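Local coordinates for protein vibralactone Cyclase (Boreostereum vibrans, PDB 6KD0) that catalyses the cyclization that forms the fused bicyclic beta-lactone of vibralactone, using an alpha/beta hydrolase fold, at residues A[16-21]-A[318-323]; A[52-57]-A[115-120]; A[63-68]-A[84-89]; A[92-97]-A[164-169]. One frame throughout, in Å; residues are numbered along the deposited sequence.

Contact 1: A[16-21]-A[318-323]; sequences PEFAPV and RSMKLA
A Met-aromatic contact between Met-320 and Phe-18 ties the N-terminal helix region to the start of helix 321-338. Met-320 SD lies at the edge of the ring, 3.9 Å from Phe-18 CD1. The sulfur is 5.3 Å from the centroid of the Phe-18 ring and 90° off its normal, so it uses the rim and not a face. Phe-18 CG stands anti to the backbone N (chi1 -178°), which swings the ring to the side where Met-320 lies, with CD1 its nearest rim atom. The Met-320 chain runs straight through CG and then bends at its last torsion (chi3 75°). The bend carries the methyl CE to the backbone, 3.7 Å from Glu-17 O and 3.8 Å from Phe-18 CA. Farther back on the same chain, Met-320 CG packs 4.0 Å from Val-21 CG2.

The polar side lies at the end of Glu-17. Its OE1 is 4.0 Å from Lys-321 NZ, too far for a salt bridge, although the charges probably attract. A water accepts from Leu-322 N at 2.8 Å and donates to Glu-17 OE1 over an unusually short distance, so its exact position is doubtful. Its bond from Lys-321 NZ is weak. The carboxylate thus sits near the first turn of a helix, whose positive end would probably favour its charge.

Outside the pair, Phe-18 also meets Trp-22 and packs on Val-309 and Pro-310. Met-320 sits at the N-cap position of helix 321-338, the last helix of this alpha/beta hydrolase, and its side chain supplies the sulfur of the Met-aromatic contact at that helix start.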
# COMPACT_ATOMS: atom_id res chain seq x y z
N PRO A 16 -4.01 -23.60 7.32
CA PRO A 16 -3.17 -24.77 7.59
C PRO A 16 -1.73 -24.61 7.13
O PRO A 16 -0.84 -25.21 7.73
CB PRO A 16 -3.86 -25.89 6.80
CG PRO A 16 -5.26 -25.45 6.68
CD PRO A 16 -5.21 -23.96 6.53
N GLU A 17 -1.48 -23.84 6.07
CA GLU A 17 -0.12 -23.63 5.62
C GLU A 17 0.60 -22.61 6.48
O GLU A 17 1.84 -22.60 6.52
CB GLU A 17 -0.08 -23.22 4.15
CG GLU A 17 -0.44 -24.35 3.20
CD GLU A 17 -0.75 -23.89 1.78
OE1 GLU A 17 -0.11 -22.92 1.30
OE2 GLU A 17 -1.63 -24.52 1.15
N PHE A 18 -0.14 -21.75 7.18
CA PHE A 18 0.50 -20.71 7.97
C PHE A 18 0.86 -21.14 9.39
O PHE A 18 1.88 -20.70 9.92
CB PHE A 18 -0.39 -19.47 8.06
CG PHE A 18 0.24 -18.35 8.83
CD1 PHE A 18 1.36 -17.70 8.33
CD2 PHE A 18 -0.26 -17.97 10.06
CE1 PHE A 18 1.96 -16.68 9.04
CE2 PHE A 18 0.34 -16.96 10.77
CZ PHE A 18 1.45 -16.31 10.26
N ALA A 19 0.03 -21.96 10.04
CA ALA A 19 0.29 -22.36 11.42
C ALA A 19 1.69 -22.92 11.64
O ALA A 19 2.37 -22.46 12.58
CB ALA A 19 -0.79 -23.35 11.89
N PRO A 20 2.20 -23.86 10.84
CA PRO A 20 3.57 -24.35 11.11
C PRO A 20 4.64 -23.30 10.89
O PRO A 20 5.60 -23.20 11.67
CB PRO A 20 3.74 -25.55 10.15
CG PRO A 20 2.61 -25.51 9.20
CD PRO A 20 1.57 -24.56 9.70
N VAL A 21 4.48 -22.49 9.83
CA VAL A 21 5.44 -21.41 9.57
C VAL A 21 5.46 -20.43 10.73
O VAL A 21 6.53 -19.97 11.16
CB VAL A 21 5.08 -20.69 8.25
CG1 VAL A 21 5.94 -19.45 8.09
CG2 VAL A 21 5.27 -21.64 7.08
N ARG A 318 7.59 -14.61 2.50
CA ARG A 318 7.40 -14.71 1.05
C ARG A 318 7.67 -16.11 0.52
O ARG A 318 7.14 -16.48 -0.54
CB ARG A 318 8.29 -13.69 0.33
CG ARG A 318 8.02 -13.60 -1.19
CD ARG A 318 6.58 -13.12 -1.47
NE ARG A 318 6.49 -11.71 -1.08
CZ ARG A 318 6.78 -10.70 -1.89
NH1 ARG A 318 7.14 -10.93 -3.15
NH2 ARG A 318 6.71 -9.44 -1.44
N SER A 319 8.45 -16.93 1.23
CA SER A 319 8.75 -18.26 0.71
C SER A 319 7.55 -19.19 0.79
O SER A 319 7.54 -20.24 0.14
CB SER A 319 9.95 -18.85 1.45
OG SER A 319 9.65 -19.06 2.82
N MET A 320 6.52 -18.83 1.56
CA MET A 320 5.27 -19.57 1.53
C MET A 320 4.70 -19.55 0.12
O MET A 320 4.75 -18.52 -0.56
CB MET A 320 4.24 -18.97 2.50
CG MET A 320 4.44 -19.27 3.96
SD MET A 320 3.19 -18.43 4.94
CE MET A 320 1.74 -19.43 4.63
N LYS A 321 4.16 -20.69 -0.32
CA LYS A 321 3.46 -20.71 -1.60
C LYS A 321 2.28 -19.74 -1.59
O LYS A 321 2.01 -19.06 -2.59
CB LYS A 321 3.00 -22.13 -1.93
CG LYS A 321 4.14 -23.11 -2.15
CD LYS A 321 3.75 -24.55 -1.81
CE LYS A 321 2.95 -24.68 -0.50
NZ LYS A 321 3.67 -24.20 0.71
N LEU A 322 1.59 -19.64 -0.45
CA LEU A 322 0.47 -18.71 -0.33
C LEU A 322 0.91 -17.26 -0.47
O LEU A 322 0.21 -16.44 -1.08
CB LEU A 322 -0.22 -18.92 1.02
CG LEU A 322 -1.62 -18.35 1.19
CD1 LEU A 322 -2.58 -18.89 0.12
CD2 LEU A 322 -2.13 -18.66 2.57
N ALA A 323 2.07 -16.91 0.10
CA ALA A 323 2.61 -15.56 -0.01
C ALA A 323 2.99 -15.24 -1.45
O ALA A 323 2.77 -14.13 -1.95
CB ALA A 323 3.82 -15.40 0.91
O HOH W 1 1.83 -21.52 1.63

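Contact 2: A[52-57]-A[115-120]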
# COMPACT_ATOMS: atom_id res chain seq x y z
N LYS A 52 16.89 -11.80 -0.20
CA LYS A 52 17.54 -13.08 -0.46
C LYS A 52 16.60 -14.04 -1.17
O LYS A 52 17.01 -14.75 -2.10
CB LYS A 52 18.05 -13.69 0.85
CG LYS A 52 18.65 -15.07 0.70
CD LYS A 52 19.24 -15.52 2.04
CE LYS A 52 19.68 -16.96 1.99
NZ LYS A 52 20.31 -17.44 3.27
N PHE A 53 15.32 -14.05 -0.78
CA PHE A 53 14.39 -14.95 -1.46
C PHE A 53 14.11 -14.50 -2.89
O PHE A 53 13.96 -15.33 -3.81
CB PHE A 53 13.08 -15.08 -0.69
CG PHE A 53 12.03 -15.88 -1.44
CD1 PHE A 53 12.05 -17.27 -1.40
CD2 PHE A 53 11.06 -15.25 -2.21
CE1 PHE A 53 11.10 -18.01 -2.10
CE2 PHE A 53 10.12 -15.99 -2.91
CZ PHE A 53 10.15 -17.38 -2.85
N LEU A 54 14.00 -13.19 -3.11
CA LEU A 54 13.60 -12.68 -4.41
C LEU A 54 14.75 -12.61 -5.41
O LEU A 54 14.50 -12.53 -6.61
CB LEU A 54 13.01 -11.28 -4.27
CG LEU A 54 11.52 -11.00 -4.43
CD1 LEU A 54 10.65 -12.22 -4.30
CD2 LEU A 54 11.11 -9.89 -3.44
N GLU A 55 16.00 -12.62 -4.92
CA GLU A 55 17.18 -12.47 -5.78
C GLU A 55 17.16 -13.33 -7.04
O GLU A 55 17.43 -12.79 -8.12
CB GLU A 55 18.43 -12.75 -4.94
CG GLU A 55 19.74 -12.65 -5.69
CD GLU A 55 20.21 -11.22 -5.83
OE1 GLU A 55 20.66 -10.85 -6.94
OE2 GLU A 55 20.15 -10.47 -4.83
N PRO A 56 16.84 -14.63 -6.99
CA PRO A 56 16.82 -15.43 -8.23
C PRO A 56 15.71 -15.07 -9.19
O PRO A 56 15.76 -15.52 -10.34
CB PRO A 56 16.66 -16.87 -7.74
CG PRO A 56 16.85 -16.85 -6.28
CD PRO A 56 16.59 -15.47 -5.80
N SER A 57 14.70 -14.32 -8.77
CA SER A 57 13.61 -13.89 -9.64
C SER A 57 13.85 -12.51 -10.24
O SER A 57 13.03 -12.07 -11.05
CB SER A 57 12.29 -13.90 -8.88
OG SER A 57 12.02 -15.17 -8.34
N ASP A 115 11.91 -2.64 -3.14
CA ASP A 115 12.82 -2.41 -4.27
C ASP A 115 12.86 -3.60 -5.23
O ASP A 115 12.60 -3.46 -6.43
CB ASP A 115 14.21 -2.08 -3.72
CG ASP A 115 15.14 -1.56 -4.78
OD1 ASP A 115 14.88 -0.47 -5.34
OD2 ASP A 115 16.17 -2.22 -5.02
N TYR A 116 13.14 -4.80 -4.71
CA TYR A 116 13.20 -5.96 -5.59
C TYR A 116 11.85 -6.23 -6.24
O TYR A 116 11.78 -6.47 -7.45
CB TYR A 116 13.69 -7.20 -4.83
CG TYR A 116 15.19 -7.21 -4.62
CD1 TYR A 116 15.94 -6.04 -4.68
CD2 TYR A 116 15.86 -8.39 -4.33
CE1 TYR A 116 17.32 -6.05 -4.48
CE2 TYR A 116 17.22 -8.42 -4.14
CZ TYR A 116 17.95 -7.25 -4.21
OH TYR A 116 19.30 -7.28 -4.01
N ASP A 117 10.76 -6.12 -5.47
CA ASP A 117 9.45 -6.39 -6.05
C ASP A 117 9.20 -5.47 -7.24
O ASP A 117 8.74 -5.92 -8.29
CB ASP A 117 8.35 -6.22 -5.01
CG ASP A 117 8.10 -7.49 -4.19
OD1 ASP A 117 8.08 -8.58 -4.79
OD2 ASP A 117 7.92 -7.39 -2.96
N LEU A 118 9.58 -4.19 -7.11
CA LEU A 118 9.30 -3.25 -8.19
C LEU A 118 10.24 -3.46 -9.38
O LEU A 118 9.81 -3.31 -10.53
CB LEU A 118 9.37 -1.80 -7.69
CG LEU A 118 8.24 -1.42 -6.71
CD1 LEU A 118 8.40 0.01 -6.19
CD2 LEU A 118 6.85 -1.59 -7.34
N ARG A 119 11.50 -3.87 -9.13
CA ARG A 119 12.36 -4.27 -10.24
C ARG A 119 11.68 -5.36 -11.04
O ARG A 119 11.65 -5.33 -12.28
CB ARG A 119 13.72 -4.76 -9.74
CG ARG A 119 14.63 -3.70 -9.18
CD ARG A 119 15.82 -4.37 -8.53
NE ARG A 119 16.52 -3.50 -7.59
CZ ARG A 119 17.82 -3.24 -7.64
NH1 ARG A 119 18.58 -3.78 -8.59
NH2 ARG A 119 18.36 -2.45 -6.74
N ILE A 120 11.09 -6.33 -10.33
CA ILE A 120 10.43 -7.43 -11.01
C ILE A 120 9.22 -6.90 -11.78
O ILE A 120 9.06 -7.17 -12.98
CB ILE A 120 10.06 -8.52 -9.99
CG1 ILE A 120 11.36 -9.12 -9.45
CG2 ILE A 120 9.15 -9.57 -10.61
CD1 ILE A 120 11.21 -9.87 -8.17
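Asp-115 OD2, at the CD1 edge of the Tyr-116 ring whose CD2/CE2 edge meets Leu-54 and Glu-55, is gripped by two nitrogens of Arg-119. Arg-119 NH2 reaches Asp-115 OD2 at 2.8 Å on its syn lone pair. Arg-119 NE comes to the same oxygen at 2.9 Å from above the carboxylate plane. This side-on grip holds the guanidinium with Tyr-116 CE1 off-centre over one face.

Across the contact, Leu-54 CB touches the ring edge of Tyr-116, and Leu-54 CD2 packs 4.0 Å from Tyr-116 CB. The same methyl lies 3.6 Å from Asp-117 OD1, whose carboxylate forms a salt bridge with Arg-318. Leu-54 CG meets Ile-120 CD1 at 3.9 Å. At the outer end, Tyr-116 OH gives a weak 3.4 Å bond to Glu-55 OE2, the carboxylate standing at 85° to the ring. With an alanine at Tyr-116, Leu-54 would probably face a gap and Glu-55 would lose its weak partner.

The last part of helix 35-54 and the short 3-10 segment after it lie against the first turns of helix 115-125. That helix's other side faces the sheet: Leu-118 packs on Tyr-83 of strand 76-85 and Ala-129 of strand 128-132.

Contact 3: A[63-68]-A[84-89]; sequences RYRLED and IPTSSP
This is an antiparallel strand pairing at the open end of the beta hairpin formed by strands 64-73 and 76-85, at one edge of the alpha/beta hydrolase sheet. Arg-65 and Ile-84 make a hydrogen-bonded pair. Arg-65 N gives to Ile-84 O, and Ile-84 N returns a bond to Arg-65 O; both are 2.9 Å. Tyr-64 and Pro-85 follow as a non-hydrogen-bonded pair. Beyond it, Thr-86 N bonds to Arg-63 O at 2.9 Å.

The Arg-65 side chain lies against Ile-84 on the partner strand and Thr-86 just after it. Its CG sits between the backbone N and the carbonyl carbon (chi1 61°), and the chain then extends to NE. Thr-86 CG2 is 3.6 Å from Arg-65 CG. Ile-84 CD1 sits over one face of the guanidinium, 3.7 Å from Arg-65 CZ and offset toward the rim. At the edge, in plane, Arg-65 NH1 makes a weak hydrogen bond, part of a salt bridge, to Glu-67 OE1. A serine at Arg-65 would probably take the guanidinium cover off Ile-84 CD1 and leave Glu-67 without this charged mate.

Arg-63 is held by a salt bridge to Asp-123 of helix 115-125. Ser-87 CB sits over the centre of the Arg-63 guanidinium, 3.6 Å above its plane.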
# COMPACT_ATOMS: atom_id res chain seq x y z
N ARG A 63 17.49 -5.58 -18.56
CA ARG A 63 16.06 -5.45 -18.83
C ARG A 63 15.41 -4.31 -18.06
O ARG A 63 14.22 -4.03 -18.28
CB ARG A 63 15.37 -6.77 -18.50
CG ARG A 63 15.77 -7.92 -19.43
CD ARG A 63 14.92 -9.16 -19.19
NE ARG A 63 13.55 -8.99 -19.68
CZ ARG A 63 13.16 -9.24 -20.93
NH1 ARG A 63 14.03 -9.67 -21.83
NH2 ARG A 63 11.90 -9.05 -21.27
N TYR A 64 16.14 -3.63 -17.18
CA TYR A 64 15.59 -2.49 -16.48
C TYR A 64 16.74 -1.61 -16.01
O TYR A 64 17.88 -2.07 -15.89
CB TYR A 64 14.73 -2.92 -15.28
CG TYR A 64 15.57 -3.49 -14.17
CD1 TYR A 64 15.96 -4.83 -14.19
CD2 TYR A 64 16.01 -2.70 -13.11
CE1 TYR A 64 16.74 -5.36 -13.18
CE2 TYR A 64 16.79 -3.22 -12.10
CZ TYR A 64 17.15 -4.55 -12.14
OH TYR A 64 17.93 -5.09 -11.14
N ARG A 65 16.43 -0.36 -15.72
CA ARG A 65 17.40 0.51 -15.08
C ARG A 65 16.69 1.28 -13.98
O ARG A 65 15.45 1.41 -13.96
CB ARG A 65 18.07 1.48 -16.06
CG ARG A 65 17.10 2.43 -16.75
CD ARG A 65 17.78 3.24 -17.85
NE ARG A 65 16.85 4.19 -18.45
CZ ARG A 65 16.68 5.43 -18.02
NH1 ARG A 65 17.40 5.87 -16.99
NH2 ARG A 65 15.80 6.24 -18.62
N LEU A 66 17.49 1.77 -13.04
CA LEU A 66 17.01 2.54 -11.90
C LEU A 66 17.46 3.98 -12.06
O LEU A 66 18.58 4.23 -12.51
CB LEU A 66 17.58 2.00 -10.59
CG LEU A 66 17.41 0.51 -10.37
CD1 LEU A 66 18.10 0.08 -9.08
CD2 LEU A 66 15.94 0.16 -10.35
N GLU A 67 16.61 4.92 -11.65
CA GLU A 67 16.99 6.33 -11.61
C GLU A 67 16.53 6.92 -10.29
O GLU A 67 15.35 6.83 -9.95
CB GLU A 67 16.40 7.09 -12.80
CG GLU A 67 16.85 8.52 -12.89
CD GLU A 67 17.96 8.73 -13.91
OE1 GLU A 67 17.70 8.63 -15.13
OE2 GLU A 67 19.11 9.00 -13.48
N ASP A 68 17.45 7.51 -9.54
CA ASP A 68 17.12 8.12 -8.27
C ASP A 68 17.04 9.63 -8.42
O ASP A 68 17.85 10.24 -9.13
CB ASP A 68 18.14 7.76 -7.19
CG ASP A 68 18.02 6.32 -6.75
OD1 ASP A 68 16.98 5.96 -6.17
OD2 ASP A 68 18.96 5.53 -7.01
N ILE A 84 12.58 1.54 -14.53
CA ILE A 84 12.32 1.84 -15.93
C ILE A 84 12.64 0.59 -16.74
O ILE A 84 13.78 0.11 -16.69
CB ILE A 84 13.16 3.03 -16.41
CG1 ILE A 84 12.94 4.22 -15.47
CG2 ILE A 84 12.87 3.33 -17.89
CD1 ILE A 84 14.07 5.23 -15.45
N PRO A 85 11.69 0.01 -17.48
CA PRO A 85 12.00 -1.14 -18.33
C PRO A 85 12.88 -0.73 -19.50
O PRO A 85 12.70 0.33 -20.10
CB PRO A 85 10.63 -1.62 -18.83
CG PRO A 85 9.68 -0.52 -18.58
CD PRO A 85 10.27 0.41 -17.55
N THR A 86 13.84 -1.61 -19.83
CA THR A 86 14.79 -1.33 -20.90
C THR A 86 15.03 -2.56 -21.75
O THR A 86 16.14 -2.75 -22.26
CB THR A 86 16.14 -0.83 -20.36
OG1 THR A 86 16.75 -1.86 -19.57
CG2 THR A 86 15.99 0.42 -19.54
N SER A 87 14.03 -3.43 -21.89
CA SER A 87 14.18 -4.61 -22.75
C SER A 87 13.74 -4.36 -24.19
O SER A 87 14.15 -5.11 -25.09
CB SER A 87 13.43 -5.80 -22.18
OG SER A 87 12.05 -5.52 -21.98
N SER A 88 12.90 -3.35 -24.43
CA SER A 88 12.54 -3.01 -25.80
C SER A 88 13.77 -2.56 -26.58
O SER A 88 14.62 -1.85 -26.04
CB SER A 88 11.49 -1.91 -25.82
OG SER A 88 11.26 -1.46 -27.14
N PRO A 89 13.91 -2.95 -27.86
CA PRO A 89 14.96 -2.34 -28.70
C PRO A 89 14.77 -0.84 -28.91
O PRO A 89 15.68 -0.20 -29.46
CB PRO A 89 14.83 -3.10 -30.03
CG PRO A 89 14.20 -4.39 -29.68
CD PRO A 89 13.29 -4.13 -28.50
O HOH W 2 12.16 -5.14 -19.25

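Contact 4: A[92-97]-A[164-169]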
# COMPACT_ATOMS: atom_id res chain seq x y z
N THR A 92 13.46 4.95 -26.89
CA THR A 92 12.59 6.10 -26.73
C THR A 92 11.14 5.73 -26.39
O THR A 92 10.29 6.62 -26.29
CB THR A 92 12.62 6.97 -27.99
OG1 THR A 92 11.84 6.34 -29.02
CG2 THR A 92 14.05 7.13 -28.50
N LYS A 93 10.85 4.45 -26.20
CA LYS A 93 9.51 4.01 -25.85
C LYS A 93 9.10 4.57 -24.49
O LYS A 93 9.93 4.69 -23.59
CB LYS A 93 9.46 2.48 -25.84
CG LYS A 93 8.07 1.87 -25.84
CD LYS A 93 8.18 0.36 -26.05
CE LYS A 93 6.91 -0.38 -25.65
NZ LYS A 93 5.76 -0.10 -26.55
N THR A 94 7.82 4.93 -24.36
CA THR A 94 7.25 5.36 -23.08
C THR A 94 6.25 4.31 -22.59
O THR A 94 5.61 3.61 -23.38
CB THR A 94 6.56 6.72 -23.19
OG1 THR A 94 5.51 6.65 -24.16
CG2 THR A 94 7.57 7.79 -23.61
N TYR A 95 6.11 4.23 -21.28
CA TYR A 95 5.37 3.17 -20.62
C TYR A 95 4.33 3.75 -19.68
O TYR A 95 4.43 4.91 -19.27
CB TYR A 95 6.32 2.26 -19.83
CG TYR A 95 7.41 1.69 -20.69
CD1 TYR A 95 7.20 0.52 -21.41
CD2 TYR A 95 8.63 2.34 -20.82
CE1 TYR A 95 8.19 -0.00 -22.22
CE2 TYR A 95 9.63 1.82 -21.62
CZ TYR A 95 9.41 0.65 -22.32
OH TYR A 95 10.42 0.15 -23.11
N PRO A 96 3.31 2.96 -19.31
CA PRO A 96 2.40 3.40 -18.24
C PRO A 96 3.16 3.62 -16.94
O PRO A 96 4.31 3.20 -16.78
CB PRO A 96 1.39 2.26 -18.12
CG PRO A 96 1.54 1.45 -19.41
CD PRO A 96 2.95 1.63 -19.84
N LEU A 97 2.48 4.28 -16.00
CA LEU A 97 3.10 4.82 -14.79
C LEU A 97 2.47 4.16 -13.56
O LEU A 97 1.26 4.23 -13.38
CB LEU A 97 2.87 6.34 -14.72
CG LEU A 97 3.92 7.27 -14.10
CD1 LEU A 97 3.29 8.52 -13.50
CD2 LEU A 97 4.80 6.57 -13.12
N ASN A 164 10.81 8.02 -19.07
CA ASN A 164 10.20 7.16 -20.10
C ASN A 164 8.79 6.70 -19.73
O ASN A 164 8.34 5.65 -20.19
CB ASN A 164 11.08 5.93 -20.39
CG ASN A 164 12.30 6.26 -21.21
OD1 ASN A 164 13.29 6.75 -20.68
ND2 ASN A 164 12.24 5.99 -22.51
N ALA A 165 8.09 7.47 -18.90
CA ALA A 165 6.72 7.15 -18.51
C ALA A 165 5.75 8.13 -19.16
O ALA A 165 6.11 9.28 -19.46
CB ALA A 165 6.56 7.19 -16.99
N ASP A 166 4.53 7.67 -19.38
CA ASP A 166 3.47 8.53 -19.89
C ASP A 166 2.18 8.13 -19.18
O ASP A 166 1.61 7.07 -19.47
CB ASP A 166 3.34 8.42 -21.42
CG ASP A 166 2.17 9.24 -21.98
OD1 ASP A 166 1.48 9.94 -21.21
OD2 ASP A 166 1.96 9.17 -23.21
N PRO A 167 1.69 8.96 -18.25
CA PRO A 167 0.50 8.58 -17.49
C PRO A 167 -0.75 8.47 -18.34
O PRO A 167 -1.72 7.84 -17.91
CB PRO A 167 0.37 9.70 -16.44
CG PRO A 167 1.15 10.84 -16.98
CD PRO A 167 2.24 10.26 -17.85
N LYS A 168 -0.75 9.05 -19.55
CA LYS A 168 -1.85 8.82 -20.47
C LYS A 168 -1.92 7.37 -20.91
O LYS A 168 -2.98 6.92 -21.35
CB LYS A 168 -1.72 9.71 -21.71
CG LYS A 168 -1.63 11.20 -21.43
CD LYS A 168 -2.99 11.81 -21.16
CE LYS A 168 -3.76 12.03 -22.45
NZ LYS A 168 -5.14 11.48 -22.37
N LYS A 169 -0.82 6.63 -20.80
CA LYS A 169 -0.83 5.20 -21.09
C LYS A 169 -1.32 4.37 -19.92
O LYS A 169 -1.46 3.15 -20.05
CB LYS A 169 0.57 4.75 -21.51
CG LYS A 169 1.09 5.53 -22.72
CD LYS A 169 2.25 4.83 -23.39
CE LYS A 169 2.56 5.46 -24.75
NZ LYS A 169 3.67 4.71 -25.44
O HOH W 3 4.17 8.83 -24.80
O HOH W 4 6.51 5.21 -27.06
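The Tyr-95 ring meets Asn-164 O at its edge, near the ring plane, with Tyr-95 CD2 3.4 Å from that oxygen. Beyond this contact the ring side chain packs on Pro-85, Ser-88 and Cys-128. The amide of Asn-164 also works through its edge: ND2 gives a nearly straight 2.9 Å bond to Lys-93 O, which lies in the amide plane. The same ND2 bonds Lys-91 O, and OD1 takes a weak bond from Arg-65, so both ends of the amide are used.

Tyr-95 and Ala-165 form a single backbone bridge. Tyr-95 N bonds Asn-164 O, and Asp-166 N bonds Tyr-95 O at 2.8 Å. The bridge joins the loops that lead into strands 97-101 and 171-176, neighbouring parallel strands of the alpha/beta hydrolase sheet.

Asp-166 OD1 accepts from Lys-168 N, an Asx turn. The extended Lys-169 chain carries NZ to Thr-94, the two side chains crossing at about a right angle. Lys-169 NZ gives hydrogen bonds to Thr-94 O and Thr-94 OG1, both 3.0 Å. A water links Thr-94 OG1 to Asp-166 OD2. Leu-97 CG packs 3.9 Å from Ala-165 CB, and Leu-97 also packs on Val-130 of strand 128-132. Pro-96 CG lies 3.5 Å from Lys-169 O.

Contacts 2, 3 and 4 all lie inside the loop closed by contact 1, and contact 3 inside that of contact 2. Contact 4 follows contact 3 along the chain and crosses contact 2. Neighbours touch: contacts 1 and 2 have centres about 19 Å apart, 2 and 3 about 15 Å, and 3 and 4 about 12 Å. Those of 1 and 4 lie about 37 Å apart. Three polar links join the series of contacts: Arg-318 with Asp-117, Arg-119 probably with Tyr-64, and Arg-65 weakly with Asn-164. Together the contacts connect the N-terminal helices and the last helix to helix 115-125, the edge hairpin and the loops entering the parallel strands of the hydrolase sheet.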